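Local coordinates for protein aspartate aminotransferase (Giardia lamblia, PDB 3MEB) that probably catalyses the reversible, pyridoxal-phosphate-dependent transfer of an amino group from L-aspartate to 2-oxoglutarate, giving oxaloacetate and L-glutamate, as a homodimer, at residues A[73-78]-A[334-339]; A[177-180]-A[184-187]; A[316-319]-A[324-327]. All coordinates share one frame; numbering follows the deposited sequence.

How the contacts relate
The three contacts lie in one subunit of the aminotransferase dimer. Along the chain, 73-78 opens contact 1, contacts 2 and 3 follow one after the other, and 334-339 closes it, so both are nested inside its loop. Contacts 1 and 3 are neighbours: helices 300-319 and 327-337 follow each other, and the nearest atoms are about 7 Å apart. Contact 2 sits across the chain's centre, its own centre about 41 Å from that of contact 1 and 38 Å from that of contact 3, and joins the two arms of the loop leading to helix 189-198. Contact 3 reaches the subunit interface near a bound cofactor, M324 lying next to Y90; contacts 1 and 2 are packing in other parts of the subunit.

Contact 1 (A[73-78]-A[334-339]); sequences KEAEAI and QVIVHD
V335 presents one methyl, CG1, to the neighbouring helix, where it sits against A75 and I78 at once. Its chi1 of 164° puts CG1 opposite the backbone N, and from there the methyl lies 4.0 Å from A75 CA. I78 reaches the same methyl from one turn further along helix 70-81: its CD1 comes to 3.6 Å from V335 CG1, and the two side chains run past each other in opposite directions rather than meeting head on. I336 adds a third contact through the middle of its chain, CG1 standing 3.9 Å from A75 CB. Alanine suits position 75 because a lone methyl lets the backbones draw close, with A75 CA only 6.0 Å from V335 CA, while V335 CG1 and I336 CG1 both close on that methyl. Polar groups lie outside this patch: E74 makes a salt bridge with R341, and D339 caps the start of helix 340-370 by accepting a hydrogen bond from L342 N. E76 hydrogen-bonds H328 and makes a salt bridge with K88 of the second subunit. Between 73-78 and 334-339 the contact is thus apolar and gives no directional bond; the E76-H328 hydrogen bond supplies one polar tie between the same helices, 70-81 and 327-337.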
loop_
_atom_site.group_PDB
_atom_site.type_symbol
_atom_site.label_atom_id
_atom_site.label_comp_id
_atom_site.label_asym_id
_atom_site.label_seq_id
_atom_site.Cartn_x
_atom_site.Cartn_y
_atom_site.Cartn_z
ATOM N N LYS A 73 -8.050 19.671 8.602
ATOM C CA LYS A 73 -8.939 20.456 7.775
ATOM C C LYS A 73 -8.153 21.593 7.090
ATOM O O LYS A 73 -8.324 21.852 5.894
ATOM C CB LYS A 73 -10.130 20.997 8.606
ATOM N N GLU A 74 -7.283 22.277 7.835
ATOM C CA GLU A 74 -6.478 23.377 7.262
ATOM C C GLU A 74 -5.513 22.887 6.183
ATOM O O GLU A 74 -5.345 23.530 5.139
ATOM C CB GLU A 74 -5.674 24.103 8.354
ATOM C CG GLU A 74 -6.555 24.795 9.407
ATOM C CD GLU A 74 -6.604 26.280 9.288
ATOM O OE1 GLU A 74 -6.297 26.837 8.217
ATOM O OE2 GLU A 74 -6.952 26.897 10.302
ATOM N N ALA A 75 -4.848 21.764 6.468
ATOM C CA ALA A 75 -3.941 21.159 5.528
ATOM C C ALA A 75 -4.670 20.804 4.233
ATOM O O ALA A 75 -4.164 21.016 3.127
ATOM C CB ALA A 75 -3.304 19.914 6.145
ATOM N N GLU A 76 -5.846 20.208 4.368
ATOM C CA GLU A 76 -6.628 19.841 3.188
ATOM C C GLU A 76 -6.895 21.018 2.303
ATOM O O GLU A 76 -6.748 20.916 1.084
ATOM C CB GLU A 76 -7.982 19.205 3.544
ATOM C CG GLU A 76 -7.975 17.687 3.668
ATOM C CD GLU A 76 -7.673 16.953 2.387
ATOM O OE1 GLU A 76 -7.565 17.542 1.287
ATOM O OE2 GLU A 76 -7.521 15.739 2.497
ATOM N N ALA A 77 -7.362 22.114 2.883
ATOM C CA ALA A 77 -7.618 23.310 2.102
ATOM C C ALA A 77 -6.347 23.779 1.385
ATOM O O ALA A 77 -6.424 24.281 0.254
ATOM C CB ALA A 77 -8.172 24.411 2.971
ATOM N N ILE A 78 -5.186 23.650 2.039
ATOM C CA ILE A 78 -3.964 24.099 1.410
ATOM C C ILE A 78 -3.652 23.201 0.207
ATOM O O ILE A 78 -3.389 23.685 -0.912
ATOM C CB ILE A 78 -2.752 24.096 2.387
ATOM C CG1 ILE A 78 -2.867 25.232 3.406
ATOM C CG2 ILE A 78 -1.399 24.200 1.606
ATOM C CD1 ILE A 78 -1.968 25.064 4.627
ATOM N N GLN A 334 3.161 16.583 6.266
ATOM C CA GLN A 334 4.259 17.493 6.058
ATOM C C GLN A 334 3.788 18.953 6.117
ATOM O O GLN A 334 4.483 19.815 6.658
ATOM C CB GLN A 334 4.986 17.161 4.740
ATOM C CG GLN A 334 4.385 17.687 3.460
ATOM C CD GLN A 334 5.157 17.164 2.265
ATOM O OE1 GLN A 334 5.657 16.030 2.296
ATOM N NE2 GLN A 334 5.293 17.987 1.222
ATOM N N VAL A 335 2.607 19.217 5.567
ATOM C CA VAL A 335 2.055 20.585 5.593
ATOM C C VAL A 335 1.793 21.065 7.054
ATOM O O VAL A 335 2.048 22.234 7.410
ATOM C CB VAL A 335 0.789 20.686 4.716
ATOM C CG1 VAL A 335 -0.045 21.996 5.050
ATOM C CG2 VAL A 335 1.182 20.625 3.201
ATOM N N ILE A 336 1.261 20.182 7.875
ATOM C CA ILE A 336 1.026 20.467 9.282
ATOM C C ILE A 336 2.362 20.704 10.007
ATOM O O ILE A 336 2.563 21.746 10.653
ATOM C CB ILE A 336 0.215 19.327 9.975
ATOM C CG1 ILE A 336 -1.238 19.337 9.461
ATOM C CG2 ILE A 336 0.228 19.514 11.508
ATOM C CD1 ILE A 336 -2.121 18.139 9.839
ATOM N N VAL A 337 3.265 19.738 9.903
ATOM C CA VAL A 337 4.474 19.746 10.742
ATOM C C VAL A 337 5.429 20.926 10.454
ATOM O O VAL A 337 6.068 21.465 11.357
ATOM C CB VAL A 337 5.203 18.393 10.666
ATOM C CG1 VAL A 337 6.615 18.492 11.294
ATOM C CG2 VAL A 337 4.366 17.345 11.349
ATOM N N HIS A 338 5.488 21.367 9.209
ATOM C CA HIS A 338 6.400 22.454 8.831
ATOM C C HIS A 338 5.763 23.840 8.914
ATOM O O HIS A 338 6.399 24.817 8.534
ATOM C CB HIS A 338 6.923 22.196 7.400
ATOM C CG HIS A 338 7.822 20.997 7.315
ATOM N ND1 HIS A 338 9.164 21.067 7.612
ATOM C CD2 HIS A 338 7.571 19.708 6.987
ATOM C CE1 HIS A 338 9.706 19.872 7.447
ATOM N NE2 HIS A 338 8.758 19.027 7.073
ATOM N N ASP A 339 4.510 23.932 9.361
ATOM C CA ASP A 339 3.888 25.242 9.608
ATOM C C ASP A 339 3.722 25.383 11.130
ATOM O O ASP A 339 3.043 24.580 11.761
ATOM C CB ASP A 339 2.559 25.349 8.869
ATOM C CG ASP A 339 1.913 26.680 9.021
ATOM O OD1 ASP A 339 1.322 26.929 10.083
ATOM O OD2 ASP A 339 1.957 27.474 8.049
#

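Contact 2 (A[177-180]-A[184-187]); sequences TYLR and ELEI. With EDO (1,2-ethanediol), chain J.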
loop_
_atom_site.group_PDB
_atom_site.type_symbol
_atom_site.label_atom_id
_atom_site.label_comp_id
_atom_site.label_asym_id
_atom_site.label_seq_id
_atom_site.Cartn_x
_atom_site.Cartn_y
_atom_site.Cartn_z
ATOM N N THR A 177 7.471 -12.557 28.448
ATOM C CA THR A 177 6.394 -12.358 29.382
ATOM C C THR A 177 5.991 -10.884 29.380
ATOM O O THR A 177 6.832 -9.975 29.506
ATOM C CB THR A 177 6.802 -12.740 30.804
ATOM O OG1 THR A 177 7.019 -14.148 30.862
ATOM C CG2 THR A 177 5.730 -12.351 31.795
ATOM N N TYR A 178 4.696 -10.678 29.246
ATOM C CA TYR A 178 4.137 -9.350 29.383
ATOM C C TYR A 178 3.206 -9.309 30.606
ATOM O O TYR A 178 3.710 -9.028 31.692
ATOM C CB TYR A 178 3.523 -8.886 28.071
ATOM C CG TYR A 178 3.362 -7.376 28.014
ATOM C CD1 TYR A 178 4.448 -6.561 27.742
ATOM C CD2 TYR A 178 2.141 -6.783 28.234
ATOM C CE1 TYR A 178 4.325 -5.198 27.689
ATOM C CE2 TYR A 178 1.997 -5.371 28.179
ATOM C CZ TYR A 178 3.115 -4.609 27.894
ATOM O OH TYR A 178 3.051 -3.241 27.838
ATOM N N LEU A 179 1.905 -9.601 30.488
ATOM C CA LEU A 179 0.992 -9.574 31.659
ATOM C C LEU A 179 1.143 -10.805 32.522
ATOM O O LEU A 179 1.599 -11.845 32.045
ATOM C CB LEU A 179 -0.465 -9.496 31.215
ATOM C CG LEU A 179 -0.915 -8.289 30.391
ATOM C CD1 LEU A 179 -2.424 -8.437 30.067
ATOM C CD2 LEU A 179 -0.589 -6.974 31.128
ATOM N N ARG A 180 0.684 -10.707 33.767
ATOM C CA ARG A 180 0.784 -11.798 34.756
ATOM C C ARG A 180 -0.003 -13.015 34.377
ATOM O O ARG A 180 -1.100 -12.898 33.849
ATOM C CB ARG A 180 0.249 -11.370 36.116
ATOM C CG ARG A 180 0.844 -10.125 36.654
ATOM C CD ARG A 180 0.883 -10.109 38.137
ATOM N NE ARG A 180 -0.386 -10.458 38.768
ATOM C CZ ARG A 180 -0.889 -9.831 39.837
ATOM N NH1 ARG A 180 -0.269 -8.781 40.382
ATOM N NH2 ARG A 180 -2.049 -10.232 40.345
ATOM N N GLU A 184 -4.397 -10.812 35.843
ATOM C CA GLU A 184 -4.535 -9.459 36.375
ATOM C C GLU A 184 -3.737 -8.489 35.520
ATOM O O GLU A 184 -2.730 -8.880 34.929
ATOM C CB GLU A 184 -4.108 -9.423 37.831
ATOM C CG GLU A 184 -4.958 -10.358 38.753
ATOM C CD GLU A 184 -6.380 -9.867 38.978
ATOM O OE1 GLU A 184 -6.668 -8.696 38.645
ATOM O OE2 GLU A 184 -7.196 -10.654 39.498
ATOM N N LEU A 185 -4.210 -7.237 35.446
ATOM C CA LEU A 185 -3.639 -6.216 34.549
ATOM C C LEU A 185 -2.397 -5.557 35.146
ATOM O O LEU A 185 -2.406 -4.378 35.537
ATOM C CB LEU A 185 -4.663 -5.116 34.202
ATOM C CG LEU A 185 -5.863 -5.463 33.343
ATOM C CD1 LEU A 185 -6.661 -4.188 32.933
ATOM C CD2 LEU A 185 -5.362 -6.223 32.140
ATOM N N GLU A 186 -1.326 -6.334 35.211
ATOM C CA GLU A 186 -0.030 -5.838 35.651
ATOM C C GLU A 186 1.023 -6.640 34.893
ATOM O O GLU A 186 0.838 -7.831 34.670
ATOM C CB GLU A 186 0.113 -6.021 37.163
ATOM C CG GLU A 186 1.510 -5.651 37.675
ATOM C CD GLU A 186 1.750 -5.997 39.132
ATOM O OE1 GLU A 186 1.074 -6.900 39.668
ATOM O OE2 GLU A 186 2.637 -5.355 39.742
ATOM N N ILE A 187 2.084 -5.975 34.461
ATOM C CA ILE A 187 3.194 -6.629 33.798
ATOM C C ILE A 187 4.051 -7.398 34.825
ATOM O O ILE A 187 4.486 -6.847 35.847
ATOM C CB ILE A 187 4.065 -5.623 33.002
ATOM C CG1 ILE A 187 3.242 -4.985 31.895
ATOM C CG2 ILE A 187 5.358 -6.338 32.415
ATOM C CD1 ILE A 187 3.712 -3.617 31.414
HETATM C C1 EDO J . 5.300 -1.686 26.187
HETATM O O1 EDO J . 4.413 -2.627 25.554
HETATM C C2 EDO J . 4.554 -0.399 26.541
HETATM O O2 EDO J . 5.221 0.395 27.516
#
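I187 lies over one face of the Y178 ring, its CG1 4.1 Å from the ring centroid and displaced toward the rim, a CH-pi contact. The end of the isoleucine carries on past the phenol, and CD1 approaches CZ of Y178. Tyrosine suits the place because its ring is a broad apolar surface with a polar end: H212 stacks on it and F219 meets it edge-to-face. Its OH bonds I217 O and accepts a hydrogen bond of 2.7 Å from O1 of an ethanediol, probably from the crystallisation liquor. Further out, L179 CD1 touches L185 CD2 at 4.2 Å.

Here a short loop between edge strand 174-176 and helix 189-198 folds back on itself, and a single antiparallel bridge joins its two arms. The bridge is the non-hydrogen-bonded pair of L179 and I187, flanked by R180 N to E186 O, 3.0 Å, and by backbone bonding between Y178 and D188. Beside the pair, the CA-H of I187 makes a bent contact with Y178 O, 3.2 Å from CA to O. L185 centres an inverse gamma turn, closed by a weak bond from E186 N to E184 O, that kinks the second arm.

At the polar rim R180 bends at chi3 (-49°), laying one face of its guanidinium over CB of E184 while E186 OE1 comes to its edge. NH1 and OE1 form a salt bridge, though their modelled separation is too short to be trusted; the two planes are 54° apart, so the groups do not pair flat. D182 takes NH2 in a second salt bridge, whereas the carboxylate of E184 leads away and receives a hydrogen bond from S378 N through OE2.

Contact 3 (A[316-319]-A[324-327]); sequences LQIR and MSAI. With EDO (1,2-ethanediol), chain L.
I318 meets M324 and S325 where the chain, a few residues past the end of helix 300-319, passes it and then moves off obliquely. Its CB points toward the following segment and divides the contact between two branches. CG2, opposite the backbone N, reaches the main chain of M324, 3.9 Å from CA. CG1 leads the other way round CB (chi1 -77°) and carries CD1 toward S325, where it stops 4.4 Å from OG. I134 of helix 127-142 also touches this side chain, so a branched, apolar residue is apt: each branch has its own neighbour. The hydroxyl of S325 has its main partner in W322 NE1, and a weaker one in Q124 O, so the methyl merely lies beside it.

The CB of M324 points away from the helix, and its side chain packs on Y90 and P91 of its own chain and on L37 of the second subunit. Y90 binds pyridoxal phosphate, probably that of the partner subunit, as in related aminotransferases, and the M324 side chain is about 6 Å from a bound cofactor.

R319 leaves the helix end in another direction, bent at chi2 (49°). Its NE forms a salt bridge with D34 of the second subunit, while O2 of an ethanediol, probably from the crystallisation liquor, lies at the guanidinium edge, near its plane. Ethanediol O2 accepts a hydrogen bond of 2.7 Å from R319 NH2 (angle 144°) and a weak one from R319 NH1; O1 receives another weak one from NH1. S323 OG is also hydrogen-bonded to the ethanediol.

I318 thus touches the next segment through van der Waals contacts alone; the polar groups here are met by W322, Q124 and, for R319 NE, D34 of the second subunit.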
loop_
_atom_site.group_PDB
_atom_site.type_symbol
_atom_site.label_atom_id
_atom_site.label_comp_id
_atom_site.label_asym_id
_atom_site.label_seq_id
_atom_site.Cartn_x
_atom_site.Cartn_y
_atom_site.Cartn_z
ATOM N N LEU A 316 13.549 -1.071 -2.346
ATOM C CA LEU A 316 13.539 -2.189 -3.275
ATOM C C LEU A 316 12.404 -3.154 -2.863
ATOM O O LEU A 316 11.640 -3.605 -3.695
ATOM C CB LEU A 316 14.882 -2.899 -3.286
ATOM C CG LEU A 316 14.942 -4.160 -4.113
ATOM C CD1 LEU A 316 14.475 -3.978 -5.571
ATOM C CD2 LEU A 316 16.363 -4.718 -3.969
ATOM N N GLN A 317 12.274 -3.412 -1.553
ATOM C CA GLN A 317 11.166 -4.247 -1.064
ATOM C C GLN A 317 9.833 -3.696 -1.499
ATOM O O GLN A 317 8.976 -4.418 -2.056
ATOM C CB GLN A 317 11.203 -4.352 0.463
ATOM C CG GLN A 317 12.387 -5.189 1.016
ATOM C CD GLN A 317 12.524 -4.951 2.473
ATOM O OE1 GLN A 317 13.568 -4.462 2.960
ATOM N NE2 GLN A 317 11.444 -5.212 3.201
ATOM N N ILE A 318 9.669 -2.396 -1.280
ATOM C CA ILE A 318 8.425 -1.728 -1.594
ATOM C C ILE A 318 8.118 -1.770 -3.103
ATOM O O ILE A 318 6.985 -2.016 -3.499
ATOM C CB ILE A 318 8.454 -0.302 -1.032
ATOM C CG1 ILE A 318 8.206 -0.378 0.483
ATOM C CG2 ILE A 318 7.406 0.622 -1.697
ATOM C CD1 ILE A 318 8.441 0.981 1.211
ATOM N N ARG A 319 9.167 -1.576 -3.909
ATOM C CA ARG A 319 9.061 -1.602 -5.380
ATOM C C ARG A 319 8.361 -2.851 -5.847
ATOM O O ARG A 319 7.500 -2.786 -6.735
ATOM C CB ARG A 319 10.442 -1.534 -6.040
ATOM C CG ARG A 319 10.428 -1.512 -7.556
ATOM C CD ARG A 319 9.466 -0.476 -8.166
ATOM N NE ARG A 319 9.880 -0.136 -9.530
ATOM C CZ ARG A 319 9.076 0.298 -10.498
ATOM N NH1 ARG A 319 7.746 0.442 -10.318
ATOM N NH2 ARG A 319 9.608 0.588 -11.678
ATOM N N MET A 324 5.549 2.455 -4.936
ATOM C CA MET A 324 5.922 3.444 -3.917
ATOM C C MET A 324 4.644 3.851 -3.187
ATOM O O MET A 324 3.541 3.368 -3.543
ATOM C CB MET A 324 6.709 4.615 -4.499
ATOM C CG MET A 324 5.887 5.628 -5.192
ATOM S SD MET A 324 4.990 5.012 -6.600
ATOM C CE MET A 324 6.342 4.872 -7.826
ATOM N N SER A 325 4.779 4.701 -2.177
ATOM C CA SER A 325 3.741 4.841 -1.167
ATOM C C SER A 325 2.792 5.999 -1.539
ATOM O O SER A 325 2.956 6.629 -2.600
ATOM C CB SER A 325 4.385 4.916 0.230
ATOM O OG SER A 325 4.985 3.645 0.588
ATOM N N ALA A 326 1.758 6.210 -0.742
ATOM C CA ALA A 326 0.633 7.032 -1.150
ATOM C C ALA A 326 0.773 8.497 -0.721
ATOM O O ALA A 326 1.036 8.796 0.433
ATOM C CB ALA A 326 -0.673 6.451 -0.620
ATOM N N ILE A 327 0.547 9.407 -1.650
ATOM C CA ILE A 327 0.929 10.806 -1.462
ATOM C C ILE A 327 0.026 11.636 -0.543
ATOM O O ILE A 327 0.492 12.541 0.113
ATOM C CB ILE A 327 1.062 11.526 -2.795
ATOM C CG1 ILE A 327 -0.272 11.597 -3.574
ATOM C CG2 ILE A 327 2.149 10.849 -3.670
ATOM C CD1 ILE A 327 -0.130 12.172 -5.027
HETATM C C1 EDO L . 5.385 2.582 -12.039
HETATM O O1 EDO L . 5.073 2.075 -10.722
HETATM C C2 EDO L . 6.825 3.021 -12.212
HETATM O O2 EDO L . 7.612 1.977 -12.808
#